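Long-range contact in coat protein (Tobacco streak virus, PDB 4Y6X), which forms the viral capsid by self-assembly, binds RNA, and probably takes part in packaging the genome and in starting its translation: residues L67-V72 with I126-D131. Sequence-based numbering, arbitrary orientation.
Sequences LLIGFV and IVWCLD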
ATOM      1  N   LEU A  67      -4.126  -1.622 -17.188  1.00 22.40           N
ATOM      2  CA  LEU A  67      -3.343  -0.757 -16.350  1.00 22.32           C
ATOM      3  C   LEU A  67      -3.508   0.671 -16.893  1.00 25.83           C
ATOM      4  O   LEU A  67      -3.261   0.911 -18.093  1.00 23.14           O
ATOM      5  CB  LEU A  67      -1.912  -1.172 -16.421  1.00 22.63           C
ATOM      6  CG  LEU A  67      -0.947  -0.147 -15.806  1.00 25.02           C
ATOM      7  CD1 LEU A  67      -1.080  -0.038 -14.291  1.00 26.55           C
ATOM      8  CD2 LEU A  67       0.439  -0.530 -16.192  1.00 25.35           C
ATOM      9  N   LEU A  68      -3.904   1.593 -16.040  1.00 20.65           N
ATOM     10  CA  LEU A  68      -4.016   3.006 -16.349  1.00 22.62           C
ATOM     11  C   LEU A  68      -2.921   3.762 -15.691  1.00 23.39           C
ATOM     12  O   LEU A  68      -2.676   3.585 -14.464  1.00 23.10           O
ATOM     13  CB  LEU A  68      -5.293   3.594 -15.811  1.00 27.21           C
ATOM     14  CG  LEU A  68      -6.588   3.462 -16.637  1.00 30.99           C
ATOM     15  CD1 LEU A  68      -6.763   2.176 -17.361  1.00 30.78           C
ATOM     16  CD2 LEU A  68      -7.817   3.800 -15.799  1.00 30.99           C
ATOM     17  N   ILE A  69      -2.209   4.575 -16.474  1.00 20.72           N
ATOM     18  CA  ILE A  69      -1.257   5.458 -15.901  1.00 23.46           C
ATOM     19  C   ILE A  69      -1.471   6.882 -16.365  1.00 22.53           C
ATOM     20  O   ILE A  69      -1.968   7.144 -17.490  1.00 23.30           O
ATOM     21  CB  ILE A  69       0.153   4.995 -16.098  1.00 30.35           C
ATOM     22  CG1 ILE A  69       0.548   5.070 -17.520  1.00 32.34           C
ATOM     23  CG2 ILE A  69       0.411   3.542 -15.657  1.00 34.09           C
ATOM     24  CD1 ILE A  69       1.927   5.633 -17.569  1.00 36.08           C
ATOM     25  N   GLY A  70      -1.126   7.813 -15.499  1.00 17.52           N
ATOM     26  CA  GLY A  70      -1.199   9.232 -15.844  1.00 19.02           C
ATOM     27  C   GLY A  70       0.003   9.903 -15.287  1.00 17.70           C
ATOM     28  O   GLY A  70       0.481   9.516 -14.227  1.00 19.51           O
ATOM     29  N   PHE A  71       0.499  10.899 -15.974  1.00 18.60           N
ATOM     30  CA  PHE A  71       1.671  11.599 -15.524  1.00 18.40           C
ATOM     31  C   PHE A  71       1.784  12.956 -16.128  1.00 18.90           C
ATOM     32  O   PHE A  71       1.141  13.263 -17.150  1.00 19.33           O
ATOM     33  CB  PHE A  71       2.929  10.795 -15.785  1.00 18.69           C
ATOM     34  CG  PHE A  71       3.228  10.609 -17.239  1.00 20.14           C
ATOM     35  CD1 PHE A  71       2.696   9.526 -17.928  1.00 21.32           C
ATOM     36  CD2 PHE A  71       4.064  11.488 -17.905  1.00 21.26           C
ATOM     37  CE1 PHE A  71       2.951   9.330 -19.282  1.00 22.32           C
ATOM     38  CE2 PHE A  71       4.325  11.314 -19.273  1.00 24.39           C
ATOM     39  CZ  PHE A  71       3.751  10.235 -19.948  1.00 24.63           C
ATOM     40  N   VAL A  72       2.594  13.777 -15.483  1.00 18.68           N
ATOM     41  CA  VAL A  72       3.073  15.040 -16.032  1.00 22.12           C
ATOM     42  C   VAL A  72       4.590  15.008 -16.022  1.00 24.77           C
ATOM     43  O   VAL A  72       5.196  14.583 -15.033  1.00 22.26           O
ATOM     44  CB  VAL A  72       2.596  16.242 -15.178  1.00 25.68           C
ATOM     45  CG1 VAL A  72       3.137  17.543 -15.730  1.00 29.33           C
ATOM     46  CG2 VAL A  72       1.101  16.376 -15.284  1.00 28.34           C
ATOM     47  N   ILE A 126       7.129  -0.115 -17.673  1.00 25.97           N
ATOM     48  CA  ILE A 126       6.867   1.101 -18.412  1.00 25.99           C
ATOM     49  C   ILE A 126       8.142   1.906 -18.404  1.00 25.36           C
ATOM     50  O   ILE A 126       8.794   2.015 -17.380  1.00 24.82           O
ATOM     51  CB  ILE A 126       5.676   1.839 -17.828  1.00 29.34           C
ATOM     52  CG1 ILE A 126       4.423   1.005 -18.088  1.00 35.90           C
ATOM     53  CG2 ILE A 126       5.487   3.171 -18.549  1.00 30.60           C
ATOM     54  CD1 ILE A 126       3.468   1.137 -16.978  1.00 43.65           C
ATOM     55  N   VAL A 127       8.501   2.436 -19.560  1.00 24.68           N
ATOM     56  CA  VAL A 127       9.742   3.133 -19.740  1.00 26.45           C
ATOM     57  C   VAL A 127       9.490   4.516 -20.315  1.00 24.88           C
ATOM     58  O   VAL A 127       8.741   4.656 -21.261  1.00 27.84           O
ATOM     59  CB  VAL A 127      10.661   2.349 -20.717  1.00 30.66           C
ATOM     60  CG1 VAL A 127      11.971   3.093 -20.976  1.00 29.87           C
ATOM     61  CG2 VAL A 127      10.959   0.963 -20.198  1.00 32.48           C
ATOM     62  N   TRP A 128      10.136   5.533 -19.743  1.00 23.46           N
ATOM     63  CA  TRP A 128      10.093   6.895 -20.234  1.00 25.89           C
ATOM     64  C   TRP A 128      11.466   7.326 -20.780  1.00 31.38           C
ATOM     65  O   TRP A 128      12.475   7.031 -20.151  1.00 31.16           O
ATOM     66  CB  TRP A 128       9.787   7.887 -19.125  1.00 25.21           C
ATOM     67  CG  TRP A 128       8.420   7.887 -18.648  1.00 23.05           C
ATOM     68  CD1 TRP A 128       7.473   8.778 -18.968  1.00 23.78           C
ATOM     69  CD2 TRP A 128       7.820   6.941 -17.749  1.00 23.22           C
ATOM     70  NE1 TRP A 128       6.278   8.453 -18.341  1.00 24.31           N
ATOM     71  CE2 TRP A 128       6.481   7.331 -17.579  1.00 24.77           C
ATOM     72  CE3 TRP A 128       8.289   5.810 -17.061  1.00 25.28           C
ATOM     73  CZ2 TRP A 128       5.597   6.637 -16.749  1.00 25.25           C
ATOM     74  CZ3 TRP A 128       7.416   5.127 -16.224  1.00 24.24           C
ATOM     75  CH2 TRP A 128       6.092   5.556 -16.060  1.00 24.57           C
ATOM     76  N   CYS A 129      11.464   8.024 -21.910  1.00 31.01           N
ATOM     77  CA  CYS A 129      12.682   8.672 -22.475  1.00 36.75           C
ATOM     78  C   CYS A 129      12.442  10.174 -22.611  1.00 29.48           C
ATOM     79  O   CYS A 129      11.644  10.619 -23.443  1.00 31.51           O
ATOM     80  CB  CYS A 129      12.982   8.128 -23.878  1.00 42.32           C
ATOM     81  SG  CYS A 129      12.957   6.327 -23.941  1.00 54.83           S
ATOM     82  N   LEU A 130      13.139  10.959 -21.811  1.00 28.93           N
ATOM     83  CA  LEU A 130      12.987  12.388 -21.849  1.00 30.38           C
ATOM     84  C   LEU A 130      14.001  13.016 -22.788  1.00 32.53           C
ATOM     85  O   LEU A 130      15.155  12.641 -22.782  1.00 34.89           O
ATOM     86  CB  LEU A 130      13.158  12.951 -20.440  1.00 33.88           C
ATOM     87  CG  LEU A 130      11.879  12.948 -19.591  1.00 39.03           C
ATOM     88  CD1 LEU A 130      11.419  11.528 -19.313  1.00 47.02           C
ATOM     89  CD2 LEU A 130      12.160  13.611 -18.283  1.00 44.53           C
ATOM     90  N   ASP A 131      13.562  14.041 -23.506  1.00 35.71           N
ATOM     91  CA  ASP A 131      14.414  14.850 -24.385  1.00 40.71           C
ATOM     92  C   ASP A 131      15.413  15.672 -23.588  1.00 38.39           C
ATOM     93  O   ASP A 131      16.561  15.735 -23.947  1.00 51.47           O
ATOM     94  CB  ASP A 131      13.572  15.804 -25.247  1.00 39.21           C
ATOM     95  CG  ASP A 131      12.749  15.069 -26.336  1.00 51.50           C
ATOM     96  OD1 ASP A 131      12.823  13.807 -26.439  1.00 57.29           O
ATOM     97  OD2 ASP A 131      11.976  15.759 -27.064  1.00 58.96           O
TER
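Leu67, Ile69 and Phe71 meet Ile126 and Trp128 in a face-to-face sheet contact across the hydrophobic core of the jelly-roll β-barrel. The two strands run roughly parallel, their axes 11.3 Å apart and inclined by 23°, a spacing bridged by side chains alone, as expected where two sheets of a sandwich pack. Alternation along each strand sends every second residue into the interlayer. At one end the meeting is aliphatic and tip to tip: CD2 of Leu67 lies 3.5 Å from CD1 of Ile126, and the same CD1 passes CG2 of Ile69 more loosely, at 4.1 Å. Ile69 then turns its other branch to the indole, CD1 standing 3.9 Å from CZ2 of Trp128. Further along, the contact becomes a T-shaped aromatic pair. The pyrrole edge of Trp128 aims at the face of Phe71, with planes at 86°, and NE1 sits 3.4 Å above the centre of the phenyl ring, where an N-H can meet the π cloud. Phe71 offers that face with CG tucked between its backbone N and carbonyl carbon (chi1 66°). Ile126 CG2 also covers one face of the indole, near its rim. Phe79 of strand 77-82 adds a further ring against both aromatics, and Phe101 meets Phe71 edge-to-face. Strands 107-117 and 140-150 flank strand 63-73, contributing Phe111 beside Leu67 and Ile69, and Leu142 beside Trp128.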